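Putative acetyltransferase (Nocardia farcinica, PDB 3D9W) probably transfers acetyl groups to the amino nitrogen of arylamine substrates. Local coordinates at residues G99-T104 against L121-T126; R131-D136 against L144-L149. One frame throughout, in Å; residues are numbered along the deposited sequence.

Overall arrangement
After a run of helices ending with 82-95, the chain enters strand 99-107. Contact 1 closes the hairpin between this strand and strand 117-125. The chain then turns into strand 132-135. Contact 2 closes a second, shorter hairpin against strand 147-148, spanning seven residues without helix or strand. The two contacts follow in series; neither nests in the other. They join side by side, because strands 117-125 and 132-135 are neighbours in one antiparallel sheet. L122 with C135 and V124 with W133 probably form backbone hydrogen bonds across that seam. Together the contacts build the half of the sheet that ends at strand 147-148.

Contact 1. Residues G99-T104 against L121-T126; sequences GVTGHT and LLRVTT
G99 opens the pairing with T125. These two residues exchange backbone hydrogen bonds in both directions, and T125 N reaches G99 O at 3.0 Å. G99 O also receives a CA-H...O contact from V124. V100 faces V124 as a non-hydrogen-bonded pair. Its CG1 instead meets CD2 of L122, at 4.3 Å. T101 and R123 form the next hydrogen-bonded pair, with R123 N 2.9 Å from T101 O. Their side chains run side by side in the same direction. T101 turns its methyl CG2, not OG1, to R123, and CG2 lies against R123 CB, CG and CD. G102 opposes L122 as a non-hydrogen-bonded pair. H103 closes the register with L121 by two bonds, and L121 N lies 3.0 Å from H103 O. R123 has CG anti to the backbone N (chi1 175°), and its chain stays extended to NE. That carries its CD to within 3.4 Å of H103 NE2. The imidazole of H103 and the guanidinium of R123 stand 80° apart. NH1 of R123 lies at the imidazole edge, in its plane. H103 ND1 is hydrogen-bonded to A196 O, which helps fix the ring. This is the ladder of an antiparallel beta hairpin, strands 99-107 and 117-125, with hydrogen-bonded and non-hydrogen-bonded pairs in turn. V100, L122 and V124 pack on L93 of helix 82-95, and L122 also on F89. On the other face, L121 meets Y191 and F193 of strand 188-193 as well as M134, and R123 lies against V132 of strand 132-135.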
ATOM      1  N   GLY A  99       5.542 -16.453   8.061  1.00 22.44           N
ATOM      2  CA  GLY A  99       6.935 -16.257   7.713  1.00 22.85           C
ATOM      3  C   GLY A  99       6.962 -14.941   6.970  1.00 23.51           C
ATOM      4  O   GLY A  99       6.374 -14.828   5.892  1.00 23.35           O
ATOM      5  N   VAL A 100       7.633 -13.944   7.537  1.00 23.88           N
ATOM      6  CA  VAL A 100       7.685 -12.631   6.912  1.00 23.95           C
ATOM      7  C   VAL A 100       9.081 -12.105   6.646  1.00 24.29           C
ATOM      8  O   VAL A 100       9.930 -12.051   7.539  1.00 24.70           O
ATOM      9  CB  VAL A 100       6.917 -11.602   7.749  1.00 23.33           C
ATOM     10  CG1 VAL A 100       7.010 -10.234   7.105  1.00 23.34           C
ATOM     11  CG2 VAL A 100       5.466 -12.027   7.866  1.00 24.18           C
ATOM     12  N   THR A 101       9.290 -11.709   5.394  1.00 23.93           N
ATOM     13  CA  THR A 101      10.564 -11.177   4.921  1.00 23.36           C
ATOM     14  C   THR A 101      10.210 -10.045   3.952  1.00 21.21           C
ATOM     15  O   THR A 101       9.225 -10.129   3.235  1.00 21.51           O
ATOM     16  CB  THR A 101      11.377 -12.304   4.221  1.00 23.15           C
ATOM     17  OG1 THR A 101      12.577 -11.774   3.647  1.00 25.81           O
ATOM     18  CG2 THR A 101      10.547 -12.952   3.156  1.00 23.73           C
ATOM     19  N   GLY A 102      10.999  -8.983   3.927  1.00 20.89           N
ATOM     20  CA  GLY A 102      10.649  -7.877   3.060  1.00 21.87           C
ATOM     21  C   GLY A 102      11.395  -7.683   1.764  1.00 21.73           C
ATOM     22  O   GLY A 102      12.493  -8.184   1.574  1.00 22.40           O
ATOM     23  N   HIS A 103      10.760  -6.939   0.867  1.00 21.89           N
ATOM     24  CA  HIS A 103      11.312  -6.598  -0.441  1.00 21.95           C
ATOM     25  C   HIS A 103      10.928  -5.155  -0.759  1.00 21.35           C
ATOM     26  O   HIS A 103      10.040  -4.577  -0.131  1.00 20.82           O
ATOM     27  CB  HIS A 103      10.756  -7.499  -1.552  1.00 22.02           C
ATOM     28  CG  HIS A 103      11.160  -8.940  -1.446  1.00 23.36           C
ATOM     29  ND1 HIS A 103      12.377  -9.343  -0.942  1.00 24.00           N
ATOM     30  CD2 HIS A 103      10.532 -10.071  -1.852  1.00 24.17           C
ATOM     31  CE1 HIS A 103      12.482 -10.656  -1.043  1.00 24.98           C
ATOM     32  NE2 HIS A 103      11.376 -11.122  -1.593  1.00 24.70           N
ATOM     33  N   THR A 104      11.610  -4.574  -1.735  1.00 20.89           N
ATOM     34  CA  THR A 104      11.334  -3.209  -2.145  1.00 19.99           C
ATOM     35  C   THR A 104      11.242  -3.167  -3.653  1.00 19.18           C
ATOM     36  O   THR A 104      12.040  -3.778  -4.358  1.00 18.38           O
ATOM     37  CB  THR A 104      12.433  -2.240  -1.707  1.00 19.42           C
ATOM     38  OG1 THR A 104      12.371  -2.056  -0.290  1.00 21.92           O
ATOM     39  CG2 THR A 104      12.240  -0.902  -2.377  1.00 19.07           C
ATOM     40  N   LEU A 121       7.079  -4.130  -0.014  1.00 19.96           N
ATOM     41  CA  LEU A 121       6.441  -5.366  -0.451  1.00 20.18           C
ATOM     42  C   LEU A 121       6.756  -6.429   0.577  1.00 19.91           C
ATOM     43  O   LEU A 121       7.785  -6.364   1.242  1.00 20.92           O
ATOM     44  CB  LEU A 121       6.966  -5.808  -1.823  1.00 18.27           C
ATOM     45  CG  LEU A 121       6.525  -4.994  -3.051  1.00 19.38           C
ATOM     46  CD1 LEU A 121       7.250  -5.507  -4.301  1.00 14.52           C
ATOM     47  CD2 LEU A 121       4.998  -5.078  -3.228  1.00 16.54           C
ATOM     48  N   LEU A 122       5.866  -7.404   0.716  1.00 19.03           N
ATOM     49  CA  LEU A 122       6.075  -8.473   1.676  1.00 18.63           C
ATOM     50  C   LEU A 122       6.056  -9.863   1.031  1.00 19.47           C
ATOM     51  O   LEU A 122       5.104 -10.228   0.338  1.00 17.09           O
ATOM     52  CB  LEU A 122       5.019  -8.397   2.782  1.00 17.18           C
ATOM     53  CG  LEU A 122       4.960  -7.111   3.608  1.00 17.74           C
ATOM     54  CD1 LEU A 122       3.768  -7.132   4.560  1.00 15.06           C
ATOM     55  CD2 LEU A 122       6.257  -6.956   4.389  1.00 16.28           C
ATOM     56  N   ARG A 123       7.134 -10.615   1.255  1.00 21.12           N
ATOM     57  CA  ARG A 123       7.296 -11.990   0.765  1.00 22.95           C
ATOM     58  C   ARG A 123       6.828 -12.834   1.959  1.00 24.24           C
ATOM     59  O   ARG A 123       7.459 -12.828   3.026  1.00 24.14           O
ATOM     60  CB  ARG A 123       8.775 -12.253   0.451  1.00 23.65           C
ATOM     61  CG  ARG A 123       9.141 -13.678   0.051  1.00 25.83           C
ATOM     62  CD  ARG A 123      10.650 -13.889   0.186  1.00 27.51           C
ATOM     63  NE  ARG A 123      11.077 -15.265  -0.041  1.00 30.99           N
ATOM     64  CZ  ARG A 123      11.519 -15.727  -1.211  1.00 34.15           C
ATOM     65  NH1 ARG A 123      11.592 -14.918  -2.266  1.00 33.89           N
ATOM     66  NH2 ARG A 123      11.898 -16.993  -1.333  1.00 33.30           N
ATOM     67  N   VAL A 124       5.724 -13.555   1.778  1.00 24.56           N
ATOM     68  CA  VAL A 124       5.135 -14.345   2.859  1.00 25.63           C
ATOM     69  C   VAL A 124       5.063 -15.861   2.639  1.00 26.09           C
ATOM     70  O   VAL A 124       4.823 -16.333   1.524  1.00 25.48           O
ATOM     71  CB  VAL A 124       3.704 -13.819   3.152  1.00 25.29           C
ATOM     72  CG1 VAL A 124       3.143 -14.436   4.421  1.00 23.78           C
ATOM     73  CG2 VAL A 124       3.732 -12.312   3.243  1.00 25.16           C
ATOM     74  N   THR A 125       5.247 -16.614   3.724  1.00 27.00           N
ATOM     75  CA  THR A 125       5.196 -18.079   3.689  1.00 26.75           C
ATOM     76  C   THR A 125       4.206 -18.626   4.726  1.00 27.48           C
ATOM     77  O   THR A 125       4.254 -18.250   5.896  1.00 25.53           O
ATOM     78  CB  THR A 125       6.571 -18.676   3.981  1.00 25.55           C
ATOM     79  OG1 THR A 125       6.966 -18.332   5.316  1.00 24.18           O
ATOM     80  CG2 THR A 125       7.592 -18.139   2.992  1.00 24.95           C
ATOM     81  N   THR A 126       3.312 -19.515   4.294  1.00 29.09           N
ATOM     82  CA  THR A 126       2.329 -20.080   5.207  1.00 31.56           C
ATOM     83  C   THR A 126       2.816 -21.387   5.813  1.00 33.48           C
ATOM     84  O   THR A 126       3.932 -21.836   5.543  1.00 33.57           O
ATOM     85  CB  THR A 126       0.962 -20.333   4.511  1.00 32.85           C
ATOM     86  OG1 THR A 126       0.981 -21.591   3.813  1.00 32.29           O
ATOM     87  CG2 THR A 126       0.652 -19.197   3.542  1.00 31.29           C
TER

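Contact 2. Residues R131-D136 against L144-L149; sequences RVWMCD and LRPYEL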
ATOM      1  N   ARG A 131       5.057 -22.673  -0.741  1.00 28.96           N
ATOM      2  CA  ARG A 131       4.803 -21.627  -1.724  1.00 27.01           C
ATOM      3  C   ARG A 131       5.089 -20.271  -1.138  1.00 26.03           C
ATOM      4  O   ARG A 131       4.872 -20.044   0.037  1.00 27.83           O
ATOM      5  CB  ARG A 131       3.369 -21.687  -2.216  1.00 26.13           C
ATOM      6  CG  ARG A 131       3.123 -22.843  -3.144  1.00 24.92           C
ATOM      7  CD  ARG A 131       1.813 -23.481  -2.829  1.00 24.05           C
ATOM      8  NE  ARG A 131       0.714 -22.983  -3.635  1.00 22.32           N
ATOM      9  CZ  ARG A 131      -0.546 -23.041  -3.232  1.00 26.03           C
ATOM     10  NH1 ARG A 131      -0.816 -23.559  -2.034  1.00 24.01           N
ATOM     11  NH2 ARG A 131      -1.535 -22.624  -4.023  1.00 25.41           N
ATOM     12  N   VAL A 132       5.591 -19.374  -1.972  1.00 25.27           N
ATOM     13  CA  VAL A 132       5.931 -18.022  -1.555  1.00 24.29           C
ATOM     14  C   VAL A 132       4.850 -17.044  -1.999  1.00 24.43           C
ATOM     15  O   VAL A 132       4.485 -17.004  -3.174  1.00 25.10           O
ATOM     16  CB  VAL A 132       7.263 -17.600  -2.177  1.00 23.60           C
ATOM     17  CG1 VAL A 132       7.581 -16.165  -1.817  1.00 23.03           C
ATOM     18  CG2 VAL A 132       8.358 -18.537  -1.704  1.00 22.06           C
ATOM     19  N   TRP A 133       4.337 -16.255  -1.064  1.00 24.05           N
ATOM     20  CA  TRP A 133       3.304 -15.294  -1.406  1.00 24.89           C
ATOM     21  C   TRP A 133       3.738 -13.845  -1.251  1.00 25.94           C
ATOM     22  O   TRP A 133       4.368 -13.468  -0.257  1.00 25.34           O
ATOM     23  CB  TRP A 133       2.050 -15.556  -0.582  1.00 23.49           C
ATOM     24  CG  TRP A 133       1.553 -16.928  -0.798  1.00 24.09           C
ATOM     25  CD1 TRP A 133       1.885 -18.045  -0.086  1.00 24.49           C
ATOM     26  CD2 TRP A 133       0.700 -17.362  -1.855  1.00 23.52           C
ATOM     27  NE1 TRP A 133       1.292 -19.154  -0.639  1.00 24.45           N
ATOM     28  CE2 TRP A 133       0.557 -18.763  -1.728  1.00 23.72           C
ATOM     29  CE3 TRP A 133       0.046 -16.706  -2.904  1.00 23.44           C
ATOM     30  CZ2 TRP A 133      -0.218 -19.522  -2.607  1.00 22.66           C
ATOM     31  CZ3 TRP A 133      -0.722 -17.454  -3.780  1.00 24.44           C
ATOM     32  CH2 TRP A 133      -0.847 -18.854  -3.625  1.00 24.19           C
ATOM     33  N   MET A 134       3.401 -13.042  -2.257  1.00 26.28           N
ATOM     34  CA  MET A 134       3.726 -11.626  -2.258  1.00 25.27           C
ATOM     35  C   MET A 134       2.517 -10.860  -1.770  1.00 25.57           C
ATOM     36  O   MET A 134       1.441 -10.968  -2.347  1.00 26.54           O
ATOM     37  CB  MET A 134       4.080 -11.165  -3.667  1.00 24.51           C
ATOM     38  CG  MET A 134       5.354 -11.772  -4.201  1.00 24.60           C
ATOM     39  SD  MET A 134       6.712 -11.352  -3.126  1.00 26.57           S
ATOM     40  CE  MET A 134       6.643  -9.552  -3.234  1.00 27.01           C
ATOM     41  N   CYS A 135       2.688 -10.104  -0.692  1.00 25.94           N
ATOM     42  CA  CYS A 135       1.591  -9.306  -0.155  1.00 25.50           C
ATOM     43  C   CYS A 135       1.873  -7.820  -0.365  1.00 25.02           C
ATOM     44  O   CYS A 135       2.761  -7.240   0.260  1.00 24.66           O
ATOM     45  CB  CYS A 135       1.381  -9.608   1.333  1.00 26.08           C
ATOM     46  SG  CYS A 135       0.905 -11.331   1.683  1.00 25.67           S
ATOM     47  N   ASP A 136       1.126  -7.224  -1.287  1.00 25.24           N
ATOM     48  CA  ASP A 136       1.258  -5.806  -1.587  1.00 24.49           C
ATOM     49  C   ASP A 136       0.023  -5.136  -0.999  1.00 24.07           C
ATOM     50  O   ASP A 136      -0.989  -4.932  -1.671  1.00 23.89           O
ATOM     51  CB  ASP A 136       1.331  -5.594  -3.094  1.00 25.22           C
ATOM     52  CG  ASP A 136       1.531  -4.149  -3.457  1.00 26.70           C
ATOM     53  OD1 ASP A 136       2.020  -3.406  -2.582  1.00 28.28           O
ATOM     54  OD2 ASP A 136       1.208  -3.760  -4.607  1.00 26.98           O
ATOM     55  N   LEU A 144      -6.120  -7.313  -3.733  1.00 20.61           N
ATOM     56  CA  LEU A 144      -6.848  -7.672  -2.512  1.00 20.67           C
ATOM     57  C   LEU A 144      -6.679  -9.136  -2.087  1.00 20.48           C
ATOM     58  O   LEU A 144      -7.426  -9.635  -1.253  1.00 20.56           O
ATOM     59  CB  LEU A 144      -8.334  -7.329  -2.654  1.00 19.11           C
ATOM     60  CG  LEU A 144      -9.062  -7.713  -3.940  1.00 18.04           C
ATOM     61  CD1 LEU A 144      -9.118  -9.227  -4.077  1.00 17.59           C
ATOM     62  CD2 LEU A 144     -10.464  -7.118  -3.911  1.00 15.87           C
ATOM     63  N   ARG A 145      -5.686  -9.804  -2.675  1.00 21.52           N
ATOM     64  CA  ARG A 145      -5.337 -11.199  -2.370  1.00 21.48           C
ATOM     65  C   ARG A 145      -3.866 -11.285  -2.702  1.00 20.10           C
ATOM     66  O   ARG A 145      -3.402 -10.618  -3.622  1.00 20.43           O
ATOM     67  CB  ARG A 145      -6.089 -12.203  -3.254  1.00 22.67           C
ATOM     68  CG  ARG A 145      -7.606 -12.056  -3.242  1.00 24.93           C
ATOM     69  CD  ARG A 145      -8.290 -13.355  -2.899  1.00 24.21           C
ATOM     70  NE  ARG A 145      -8.555 -13.487  -1.469  1.00 23.55           N
ATOM     71  CZ  ARG A 145      -9.742 -13.282  -0.902  1.00 23.37           C
ATOM     72  NH1 ARG A 145     -10.780 -12.926  -1.645  1.00 22.50           N
ATOM     73  NH2 ARG A 145      -9.896 -13.462   0.408  1.00 22.12           N
ATOM     74  N   PRO A 146      -3.107 -12.094  -1.959  1.00 19.25           N
ATOM     75  CA  PRO A 146      -1.683 -12.192  -2.266  1.00 19.03           C
ATOM     76  C   PRO A 146      -1.464 -12.930  -3.582  1.00 19.73           C
ATOM     77  O   PRO A 146      -2.275 -13.762  -3.982  1.00 20.00           O
ATOM     78  CB  PRO A 146      -1.138 -12.964  -1.076  1.00 20.08           C
ATOM     79  CG  PRO A 146      -2.267 -13.900  -0.761  1.00 19.57           C
ATOM     80  CD  PRO A 146      -3.478 -13.006  -0.864  1.00 19.30           C
ATOM     81  N   TYR A 147      -0.382 -12.603  -4.273  1.00 20.02           N
ATOM     82  CA  TYR A 147      -0.074 -13.287  -5.513  1.00 20.19           C
ATOM     83  C   TYR A 147       1.192 -14.109  -5.313  1.00 21.18           C
ATOM     84  O   TYR A 147       2.164 -13.640  -4.727  1.00 19.97           O
ATOM     85  CB  TYR A 147       0.087 -12.300  -6.672  1.00 19.46           C
ATOM     86  CG  TYR A 147       1.120 -11.217  -6.494  1.00 18.66           C
ATOM     87  CD1 TYR A 147       0.800 -10.016  -5.869  1.00 17.85           C
ATOM     88  CD2 TYR A 147       2.400 -11.362  -7.027  1.00 19.45           C
ATOM     89  CE1 TYR A 147       1.724  -8.983  -5.791  1.00 17.68           C
ATOM     90  CE2 TYR A 147       3.330 -10.341  -6.954  1.00 19.26           C
ATOM     91  CZ  TYR A 147       2.988  -9.152  -6.339  1.00 19.22           C
ATOM     92  OH  TYR A 147       3.913  -8.135  -6.289  1.00 19.32           O
ATOM     93  N   GLU A 148       1.152 -15.350  -5.780  1.00 22.85           N
ATOM     94  CA  GLU A 148       2.275 -16.265  -5.641  1.00 25.27           C
ATOM     95  C   GLU A 148       3.538 -15.736  -6.313  1.00 25.72           C
ATOM     96  O   GLU A 148       3.477 -15.141  -7.394  1.00 28.19           O
ATOM     97  CB  GLU A 148       1.891 -17.628  -6.217  1.00 25.87           C
ATOM     98  CG  GLU A 148       3.032 -18.621  -6.302  1.00 29.42           C
ATOM     99  CD  GLU A 148       2.548 -20.058  -6.376  1.00 31.40           C
ATOM    100  OE1 GLU A 148       1.648 -20.345  -7.202  1.00 32.70           O
ATOM    101  OE2 GLU A 148       3.073 -20.899  -5.612  1.00 32.07           O
ATOM    102  N   LEU A 149       4.685 -15.950  -5.676  1.00 24.34           N
ATOM    103  CA  LEU A 149       5.946 -15.472  -6.232  1.00 23.31           C
ATOM    104  C   LEU A 149       6.510 -16.408  -7.301  1.00 22.83           C
ATOM    105  O   LEU A 149       7.580 -16.976  -7.108  1.00 21.93           O
ATOM    106  CB  LEU A 149       6.995 -15.296  -5.123  1.00 22.64           C
ATOM    107  CG  LEU A 149       8.134 -14.280  -5.308  1.00 21.64           C
ATOM    108  CD1 LEU A 149       9.459 -14.972  -5.106  1.00 21.09           C
ATOM    109  CD2 LEU A 149       8.071 -13.625  -6.685  1.00 20.91           C
TER
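Y147 sets its ring between the backbone N and the carbonyl carbon (chi1 57°), which brings the ring under CB of M134. That CB stands over one ring face, 3.5 Å from the ring centroid, offset toward the rim. M134 places CG anti to its own carbonyl carbon (chi1 -66°), 3.7 Å from Y147 CE2. The bend at chi2 then brings M134 SD to 3.9 Å from L149 CG. M134 and Y147 also pair through the backbone: M134 N lies 2.8 Å from Y147 O, and Y147 N bonds back to M134 O. One further bond follows on, from L149 N to V132 O at 2.7 Å. The side chains of V132 and L149 lie alongside each other, with V132 CG1 against L149 CB. On the opposite face, E148 CB sits over the six-membered ring of W133, 4.0 Å from the centroid. The E148 carboxylate plane is turned only 9° from that ring. P146 CB packs against C135 SG at 3.8 Å and also lies near W133 CB. R131 crosses E148 at about a right angle, and its NE makes only a long salt bridge to OE2, at 3.7 Å. The stronger salt bridges of both lie outside the hairpin strands, R131 NH1 with D129 and E148 OE1 with R150. One face of the R131 guanidinium is covered by W133 CZ2. Y147 OH bonds to Y191. D136 is held from both oxygens, OD1 by H119 NE2 and OD2 by R190. The H119-D136 pair is consistent with the His-Asp part of the family's Cys-His-Asp triad, so this hairpin end probably helps position the histidine.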